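PDB 3WJ9: eukaryotic translation initiation factor 2A from Schizosaccharomyces pombe, which probably directs methionyl initiator tRNA to the 40S ribosomal subunit in a codon-dependent way during early translation of a small number of specific mRNAs. Local coordinates for residues E78-W91 with R123-E136. Numbering follows the deposited sequence.
Sequences ELGFSPLGKYLSTW and RNQTGWNLQYTCDE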
ATOM      1  N   GLU A  78       2.839  -6.387  12.470  1.00 57.78           N
ATOM      2  CA  GLU A  78       2.767  -5.389  11.408  1.00 48.79           C
ATOM      3  C   GLU A  78       3.547  -4.123  11.755  1.00 49.27           C
ATOM      4  O   GLU A  78       3.654  -3.742  12.922  1.00 51.02           O
ATOM      5  CB  GLU A  78       1.307  -5.039  11.103  1.00 45.92           C
ATOM      6  CG  GLU A  78       0.389  -6.249  11.008  1.00 56.47           C
ATOM      7  CD  GLU A  78      -0.311  -6.357   9.671  1.00 79.70           C
ATOM      8  OE1 GLU A  78       0.106  -5.662   8.722  1.00 91.43           O
ATOM      9  OE2 GLU A  78      -1.271  -7.148   9.566  1.00 82.39           O
ATOM     10  N   LEU A  79       4.097  -3.482  10.729  1.00 54.39           N
ATOM     11  CA  LEU A  79       4.876  -2.261  10.895  1.00 37.28           C
ATOM     12  C   LEU A  79       4.459  -1.243   9.836  1.00 36.62           C
ATOM     13  O   LEU A  79       3.994  -1.616   8.760  1.00 53.63           O
ATOM     14  CB  LEU A  79       6.375  -2.560  10.799  1.00 51.71           C
ATOM     15  CG  LEU A  79       6.962  -3.600  11.761  1.00 52.48           C
ATOM     16  CD1 LEU A  79       8.380  -3.969  11.355  1.00 37.09           C
ATOM     17  CD2 LEU A  79       6.935  -3.094  13.195  1.00 60.53           C
ATOM     18  N   GLY A  80       4.621   0.041  10.142  1.00 35.72           N
ATOM     19  CA  GLY A  80       4.230   1.085   9.213  1.00 30.80           C
ATOM     20  C   GLY A  80       4.907   2.417   9.465  1.00 40.41           C
ATOM     21  O   GLY A  80       4.917   2.920  10.586  1.00 51.08           O
ATOM     22  N   PHE A  81       5.478   2.985   8.409  1.00 35.28           N
ATOM     23  CA  PHE A  81       6.099   4.301   8.480  1.00 31.33           C
ATOM     24  C   PHE A  81       5.109   5.396   8.104  1.00 44.79           C
ATOM     25  O   PHE A  81       4.326   5.243   7.166  1.00 49.99           O
ATOM     26  CB  PHE A  81       7.312   4.377   7.549  1.00 42.46           C
ATOM     27  CG  PHE A  81       8.581   3.829   8.138  1.00 49.21           C
ATOM     28  CD1 PHE A  81       9.353   4.593   8.996  1.00 45.47           C
ATOM     29  CD2 PHE A  81       9.013   2.554   7.818  1.00 39.34           C
ATOM     30  CE1 PHE A  81      10.525   4.095   9.528  1.00 39.42           C
ATOM     31  CE2 PHE A  81      10.183   2.049   8.345  1.00 27.38           C
ATOM     32  CZ  PHE A  81      10.941   2.821   9.203  1.00 30.09           C
ATOM     33  N   SER A  82       5.149   6.498   8.841  1.00 39.45           N
ATOM     34  CA  SER A  82       4.431   7.703   8.456  1.00 38.17           C
ATOM     35  C   SER A  82       5.123   8.291   7.221  1.00 41.41           C
ATOM     36  O   SER A  82       6.307   8.035   7.011  1.00 45.84           O
ATOM     37  CB  SER A  82       4.401   8.694   9.621  1.00 47.61           C
ATOM     38  OG  SER A  82       5.714   9.057  10.011  1.00 45.45           O
ATOM     39  N   PRO A  83       4.391   9.067   6.395  1.00 45.79           N
ATOM     40  CA  PRO A  83       4.865   9.548   5.088  1.00 37.03           C
ATOM     41  C   PRO A  83       6.287  10.111   5.074  1.00 44.69           C
ATOM     42  O   PRO A  83       6.993   9.934   4.082  1.00 48.76           O
ATOM     43  CB  PRO A  83       3.858  10.649   4.748  1.00 41.14           C
ATOM     44  CG  PRO A  83       2.611  10.191   5.377  1.00 40.59           C
ATOM     45  CD  PRO A  83       3.025   9.544   6.672  1.00 49.13           C
ATOM     46  N   LEU A  84       6.699  10.773   6.150  1.00 49.73           N
ATOM     47  CA  LEU A  84       8.044  11.333   6.223  1.00 52.39           C
ATOM     48  C   LEU A  84       8.928  10.503   7.153  1.00 48.63           C
ATOM     49  O   LEU A  84      10.045  10.904   7.488  1.00 46.94           O
ATOM     50  CB  LEU A  84       7.994  12.789   6.687  1.00 53.32           C
ATOM     51  CG  LEU A  84       7.257  13.761   5.762  1.00 58.81           C
ATOM     52  CD1 LEU A  84       7.166  15.143   6.384  1.00 59.18           C
ATOM     53  CD2 LEU A  84       7.936  13.834   4.402  1.00 71.12           C
ATOM     54  N   GLY A  85       8.415   9.349   7.565  1.00 44.41           N
ATOM     55  CA  GLY A  85       9.183   8.398   8.347  1.00 36.59           C
ATOM     56  C   GLY A  85       9.593   8.883   9.723  1.00 45.23           C
ATOM     57  O   GLY A  85      10.506   8.328  10.332  1.00 50.83           O
ATOM     58  N   LYS A  86       8.924   9.919  10.217  1.00 46.17           N
ATOM     59  CA  LYS A  86       9.217  10.438  11.547  1.00 44.34           C
ATOM     60  C   LYS A  86       8.434   9.678  12.611  1.00 35.85           C
ATOM     61  O   LYS A  86       8.639   9.879  13.808  1.00 43.94           O
ATOM     62  CB  LYS A  86       8.906  11.933  11.628  1.00 41.82           C
ATOM     63  CG  LYS A  86       9.900  12.814  10.889  1.00 57.38           C
ATOM     64  CD  LYS A  86       9.512  14.280  10.990  1.00 62.56           C
ATOM     65  CE  LYS A  86      10.568  15.174  10.365  1.00 37.49           C
ATOM     66  NZ  LYS A  86      11.851  15.113  11.118  1.00 71.49           N
ATOM     67  N   TYR A  87       7.535   8.806  12.168  1.00 45.77           N
ATOM     68  CA  TYR A  87       6.777   7.968  13.088  1.00 44.18           C
ATOM     69  C   TYR A  87       6.615   6.554  12.539  1.00 44.86           C
ATOM     70  O   TYR A  87       6.466   6.354  11.332  1.00 40.34           O
ATOM     71  CB  TYR A  87       5.407   8.586  13.376  1.00 52.10           C
ATOM     72  CG  TYR A  87       5.476   9.994  13.921  1.00 46.54           C
ATOM     73  CD1 TYR A  87       5.779  10.230  15.257  1.00 45.44           C
ATOM     74  CD2 TYR A  87       5.246  11.087  13.099  1.00 45.14           C
ATOM     75  CE1 TYR A  87       5.846  11.518  15.757  1.00 46.08           C
ATOM     76  CE2 TYR A  87       5.310  12.377  13.590  1.00 47.57           C
ATOM     77  CZ  TYR A  87       5.610  12.588  14.919  1.00 51.59           C
ATOM     78  OH  TYR A  87       5.674  13.873  15.406  1.00 57.22           O
ATOM     79  N   LEU A  88       6.650   5.577  13.439  1.00 46.29           N
ATOM     80  CA  LEU A  88       6.507   4.175  13.072  1.00 35.27           C
ATOM     81  C   LEU A  88       5.504   3.500  14.002  1.00 39.09           C
ATOM     82  O   LEU A  88       5.628   3.583  15.222  1.00 42.43           O
ATOM     83  CB  LEU A  88       7.863   3.463  13.127  1.00 43.09           C
ATOM     84  CG  LEU A  88       7.916   1.971  12.781  1.00 33.74           C
ATOM     85  CD1 LEU A  88       7.852   1.760  11.277  1.00 36.30           C
ATOM     86  CD2 LEU A  88       9.169   1.329  13.353  1.00 38.19           C
ATOM     87  N   SER A  89       4.507   2.840  13.421  1.00 41.24           N
ATOM     88  CA  SER A  89       3.469   2.173  14.203  1.00 38.56           C
ATOM     89  C   SER A  89       3.690   0.664  14.250  1.00 49.28           C
ATOM     90  O   SER A  89       4.109   0.059  13.264  1.00 50.47           O
ATOM     91  CB  SER A  89       2.083   2.489  13.631  1.00 43.80           C
ATOM     92  OG  SER A  89       1.820   3.882  13.661  1.00 50.17           O
ATOM     93  N   THR A  90       3.406   0.062  15.402  1.00 53.68           N
ATOM     94  CA  THR A  90       3.634  -1.367  15.601  1.00 40.20           C
ATOM     95  C   THR A  90       2.400  -2.090  16.137  1.00 46.53           C
ATOM     96  O   THR A  90       2.001  -1.873  17.275  1.00 45.11           O
ATOM     97  CB  THR A  90       4.802  -1.618  16.580  1.00 47.70           C
ATOM     98  OG1 THR A  90       4.488  -1.049  17.856  1.00 48.69           O
ATOM     99  CG2 THR A  90       6.089  -1.001  16.056  1.00 41.68           C
ATOM    100  N   TRP A  91       1.813  -2.959  15.319  1.00 47.98           N
ATOM    101  CA  TRP A  91       0.680  -3.781  15.745  1.00 46.84           C
ATOM    102  C   TRP A  91       1.166  -5.029  16.474  1.00 52.40           C
ATOM    103  O   TRP A  91       1.918  -5.828  15.918  1.00 63.20           O
ATOM    104  CB  TRP A  91      -0.183  -4.187  14.540  1.00 54.69           C
ATOM    105  CG  TRP A  91      -1.457  -4.947  14.888  1.00 63.10           C
ATOM    106  CD1 TRP A  91      -2.708  -4.429  14.998  1.00 60.16           C
ATOM    107  CD2 TRP A  91      -1.588  -6.354  15.139  1.00 58.83           C
ATOM    108  NE1 TRP A  91      -3.610  -5.410  15.320  1.00 69.47           N
ATOM    109  CE2 TRP A  91      -2.948  -6.606  15.410  1.00 69.19           C
ATOM    110  CE3 TRP A  91      -0.690  -7.423  15.170  1.00 60.50           C
ATOM    111  CZ2 TRP A  91      -3.430  -7.879  15.706  1.00 64.84           C
ATOM    112  CZ3 TRP A  91      -1.171  -8.690  15.463  1.00 68.47           C
ATOM    113  CH2 TRP A  91      -2.529  -8.906  15.726  1.00 61.83           C
ATOM    114  N   ARG A 123      -8.253  -4.592  18.062  1.00 81.64           N
ATOM    115  CA  ARG A 123      -8.287  -6.038  17.863  1.00 89.19           C
ATOM    116  C   ARG A 123      -8.142  -6.445  16.397  1.00 84.89           C
ATOM    117  O   ARG A 123      -7.707  -7.553  16.093  1.00 95.07           O
ATOM    118  CB  ARG A 123      -9.565  -6.629  18.461  1.00111.43           C
ATOM    119  CG  ARG A 123      -9.770  -6.288  19.928  1.00113.47           C
ATOM    120  CD  ARG A 123     -10.600  -7.346  20.634  1.00122.83           C
ATOM    121  NE  ARG A 123      -9.903  -7.909  21.786  1.00121.42           N
ATOM    122  CZ  ARG A 123      -9.732  -9.210  21.992  1.00109.02           C
ATOM    123  NH1 ARG A 123     -10.211 -10.089  21.122  1.00112.64           N
ATOM    124  NH2 ARG A 123      -9.083  -9.634  23.067  1.00100.73           N
ATOM    125  N   ASN A 124      -8.507  -5.539  15.497  1.00 70.73           N
ATOM    126  CA  ASN A 124      -8.421  -5.789  14.060  1.00 83.52           C
ATOM    127  C   ASN A 124      -6.997  -5.731  13.517  1.00 81.99           C
ATOM    128  O   ASN A 124      -6.144  -5.047  14.080  1.00 81.09           O
ATOM    129  CB  ASN A 124      -9.315  -4.811  13.294  1.00 73.09           C
ATOM    130  CG  ASN A 124      -8.892  -3.367  13.483  1.00 76.20           C
ATOM    131  OD1 ASN A 124      -7.772  -3.088  13.904  1.00 78.64           O
ATOM    132  ND2 ASN A 124      -9.790  -2.441  13.169  1.00 70.24           N
ATOM    133  N   GLN A 125      -6.737  -6.440  12.420  1.00 82.17           N
ATOM    134  CA  GLN A 125      -5.467  -6.284  11.744  1.00 68.55           C
ATOM    135  C   GLN A 125      -5.687  -5.408  10.519  1.00 68.45           C
ATOM    136  O   GLN A 125      -4.783  -4.711  10.065  1.00 70.13           O
ATOM    137  CB  GLN A 125      -4.872  -7.635  11.366  1.00 59.79           C
ATOM    138  CG  GLN A 125      -4.633  -8.550  12.538  1.00 62.30           C
ATOM    139  CD  GLN A 125      -3.357  -9.331  12.381  1.00 61.93           C
ATOM    140  OE1 GLN A 125      -2.444  -8.905  11.678  1.00 72.43           O
ATOM    141  NE2 GLN A 125      -3.278 -10.480  13.037  1.00 71.32           N
ATOM    142  N   THR A 126      -6.905  -5.458   9.993  1.00 59.51           N
ATOM    143  CA  THR A 126      -7.298  -4.655   8.840  1.00 53.20           C
ATOM    144  C   THR A 126      -7.556  -3.206   9.245  1.00 54.76           C
ATOM    145  O   THR A 126      -8.344  -2.944  10.154  1.00 80.23           O
ATOM    146  CB  THR A 126      -8.559  -5.231   8.175  1.00 57.26           C
ATOM    147  OG1 THR A 126      -9.624  -5.266   9.133  1.00 87.18           O
ATOM    148  CG2 THR A 126      -8.292  -6.647   7.688  1.00 60.43           C
ATOM    149  N   GLY A 127      -6.892  -2.271   8.570  1.00 58.28           N
ATOM    150  CA  GLY A 127      -7.024  -0.859   8.890  1.00 57.18           C
ATOM    151  C   GLY A 127      -6.542  -0.547  10.291  1.00 58.97           C
ATOM    152  O   GLY A 127      -7.135   0.264  11.001  1.00 64.27           O
ATOM    153  N   TRP A 128      -5.457  -1.199  10.690  1.00 50.61           N
ATOM    154  CA  TRP A 128      -4.933  -1.066  12.043  1.00 41.76           C
ATOM    155  C   TRP A 128      -4.255   0.286  12.265  1.00 47.80           C
ATOM    156  O   TRP A 128      -4.492   0.946  13.276  1.00 59.03           O
ATOM    157  CB  TRP A 128      -3.952  -2.206  12.340  1.00 51.83           C
ATOM    158  CG  TRP A 128      -2.702  -2.160  11.513  1.00 68.49           C
ATOM    159  CD1 TRP A 128      -2.551  -2.609  10.236  1.00 69.10           C
ATOM    160  CD2 TRP A 128      -1.436  -1.625  11.903  1.00 65.79           C
ATOM    161  NE1 TRP A 128      -1.266  -2.390   9.807  1.00 63.25           N
ATOM    162  CE2 TRP A 128      -0.556  -1.783  10.818  1.00 54.34           C
ATOM    163  CE3 TRP A 128      -0.952  -1.022  13.071  1.00 62.44           C
ATOM    164  CZ2 TRP A 128       0.770  -1.369  10.855  1.00 47.22           C
ATOM    165  CZ3 TRP A 128       0.366  -0.610  13.113  1.00 54.43           C
ATOM    166  CH2 TRP A 128       1.212  -0.785  12.012  1.00 48.71           C
ATOM    167  N   ASN A 129      -3.437   0.707  11.307  1.00 57.29           N
ATOM    168  CA  ASN A 129      -2.588   1.880  11.485  1.00 50.19           C
ATOM    169  C   ASN A 129      -3.343   3.198  11.372  1.00 48.86           C
ATOM    170  O   ASN A 129      -4.447   3.252  10.830  1.00 47.06           O
ATOM    171  CB  ASN A 129      -1.447   1.859  10.463  1.00 53.51           C
ATOM    172  CG  ASN A 129      -0.261   2.704  10.891  1.00 55.69           C
ATOM    173  OD1 ASN A 129      -0.387   3.594  11.732  1.00 57.21           O
ATOM    174  ND2 ASN A 129       0.900   2.432  10.307  1.00 47.58           N
ATOM    175  N   LEU A 130      -2.739   4.257  11.901  1.00 52.68           N
ATOM    176  CA  LEU A 130      -3.223   5.607  11.666  1.00 42.44           C
ATOM    177  C   LEU A 130      -2.933   5.994  10.227  1.00 55.66           C
ATOM    178  O   LEU A 130      -1.895   5.627   9.680  1.00 62.02           O
ATOM    179  CB  LEU A 130      -2.561   6.603  12.619  1.00 47.79           C
ATOM    180  CG  LEU A 130      -2.737   6.397  14.120  1.00 58.50           C
ATOM    181  CD1 LEU A 130      -1.755   7.261  14.893  1.00 53.98           C
ATOM    182  CD2 LEU A 130      -4.163   6.743  14.482  1.00 59.75           C
ATOM    183  N   GLN A 131      -3.852   6.726   9.610  1.00 45.32           N
ATOM    184  CA  GLN A 131      -3.585   7.308   8.304  1.00 35.46           C
ATOM    185  C   GLN A 131      -2.956   8.674   8.525  1.00 44.07           C
ATOM    186  O   GLN A 131      -3.082   9.250   9.604  1.00 42.97           O
ATOM    187  CB  GLN A 131      -4.860   7.417   7.469  1.00 35.17           C
ATOM    188  CG  GLN A 131      -5.615   6.107   7.324  1.00 36.25           C
ATOM    189  CD  GLN A 131      -6.761   6.198   6.338  1.00 44.83           C
ATOM    190  OE1 GLN A 131      -6.805   7.099   5.500  1.00 45.01           O
ATOM    191  NE2 GLN A 131      -7.705   5.272   6.444  1.00 52.69           N
ATOM    192  N   TYR A 132      -2.268   9.186   7.513  1.00 38.68           N
ATOM    193  CA  TYR A 132      -1.586  10.465   7.645  1.00 36.98           C
ATOM    194  C   TYR A 132      -1.813  11.358   6.438  1.00 47.56           C
ATOM    195  O   TYR A 132      -2.195  10.891   5.366  1.00 48.04           O
ATOM    196  CB  TYR A 132      -0.082  10.261   7.834  1.00 38.47           C
ATOM    197  CG  TYR A 132       0.333   9.644   9.152  1.00 44.95           C
ATOM    198  CD1 TYR A 132       0.201   8.280   9.381  1.00 41.71           C
ATOM    199  CD2 TYR A 132       0.870  10.429  10.163  1.00 41.23           C
ATOM    200  CE1 TYR A 132       0.583   7.717  10.584  1.00 47.23           C
ATOM    201  CE2 TYR A 132       1.256   9.874  11.370  1.00 40.51           C
ATOM    202  CZ  TYR A 132       1.110   8.519  11.575  1.00 48.71           C
ATOM    203  OH  TYR A 132       1.492   7.963  12.775  1.00 42.96           O
ATOM    204  N   THR A 133      -1.573  12.650   6.628  1.00 47.17           N
ATOM    205  CA  THR A 133      -1.488  13.585   5.518  1.00 41.33           C
ATOM    206  C   THR A 133      -0.079  13.490   4.946  1.00 41.02           C
ATOM    207  O   THR A 133       0.811  12.938   5.590  1.00 48.14           O
ATOM    208  CB  THR A 133      -1.799  15.024   5.958  1.00 48.06           C
ATOM    209  OG1 THR A 133      -0.899  15.412   7.004  1.00 55.41           O
ATOM    210  CG2 THR A 133      -3.225  15.118   6.473  1.00 55.31           C
ATOM    211  N   CYS A 134       0.128  14.012   3.743  1.00 45.04           N
ATOM    212  CA  CYS A 134       1.434  13.913   3.095  1.00 52.40           C
ATOM    213  C   CYS A 134       2.500  14.749   3.797  1.00 54.77           C
ATOM    214  O   CYS A 134       3.679  14.394   3.785  1.00 59.60           O
ATOM    215  CB  CYS A 134       1.337  14.323   1.625  1.00 60.20           C
ATOM    216  SG  CYS A 134       0.764  13.003   0.539  1.00 82.03           S
ATOM    217  N   ASP A 135       2.090  15.855   4.408  1.00 59.24           N
ATOM    218  CA  ASP A 135       3.023  16.680   5.169  1.00 57.91           C
ATOM    219  C   ASP A 135       3.248  16.117   6.568  1.00 52.17           C
ATOM    220  O   ASP A 135       3.996  16.693   7.360  1.00 46.85           O
ATOM    221  CB  ASP A 135       2.535  18.132   5.252  1.00 54.35           C
ATOM    222  CG  ASP A 135       1.114  18.253   5.779  1.00 55.38           C
ATOM    223  OD1 ASP A 135       0.686  17.412   6.597  1.00 53.58           O
ATOM    224  OD2 ASP A 135       0.424  19.211   5.376  1.00 71.29           O
ATOM    225  N   GLU A 136       2.578  15.004   6.861  1.00 58.25           N
ATOM    226  CA  GLU A 136       2.739  14.292   8.125  1.00 55.95           C
ATOM    227  C   GLU A 136       2.374  15.176   9.320  1.00 56.48           C
ATOM    228  O   GLU A 136       2.963  15.052  10.393  1.00 55.75           O
ATOM    229  CB  GLU A 136       4.177  13.785   8.263  1.00 56.18           C
ATOM    230  CG  GLU A 136       4.354  12.534   9.105  1.00 59.19           C
ATOM    231  CD  GLU A 136       5.814  12.151   9.230  1.00 59.74           C
ATOM    232  OE1 GLU A 136       6.599  12.985   9.725  1.00 58.82           O
ATOM    233  OE2 GLU A 136       6.186  11.033   8.821  1.00 57.88           O
TER
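The W128 indole carries E78 CB and W91 CB on one face, W91 CB lying 4.0 Å from the centroid of its six-membered ring, and N129 CB on the other, while the backbone of L79, G80 and S89 runs along its edge. W91 in turn has the Q125 amide stacked over one face, off-centre, the planes 25° apart; its NE1 makes a weak hydrogen bond of 2.8 Å to N124 O. A leucine in place of W91 would probably leave N124 O without this donor and the Q125 amide without a flat surface to lie on. Farther along, S82 CB makes a CH-pi contact over the Y132 face, 3.8 Å from the ring centroid, and P83 CD packs on Y132 CB. Between the tryptophans and Y132, S89 OG donates to N129 OD1 at 2.9 Å, tilted from the carbonyl plane. E136 closes the far end: its chain runs straight through chi2 (-177°) and carries the carboxylate to the turn, where OE2 receives L84 N (2.7 Å) and K86 N (3.3 Å) from opposite faces of the carboxylate plane. Those two bonds tie E136 to the type I turn S82-G85 and to K86 just after it, in the connection between strands 76-81 and 87-92. What meets here is the first hairpin of one four-stranded blade and the segment leading into and through 131-132, first strand of the next: a blade-to-blade interface of the beta-propeller, with 78-91 in WD repeat 1.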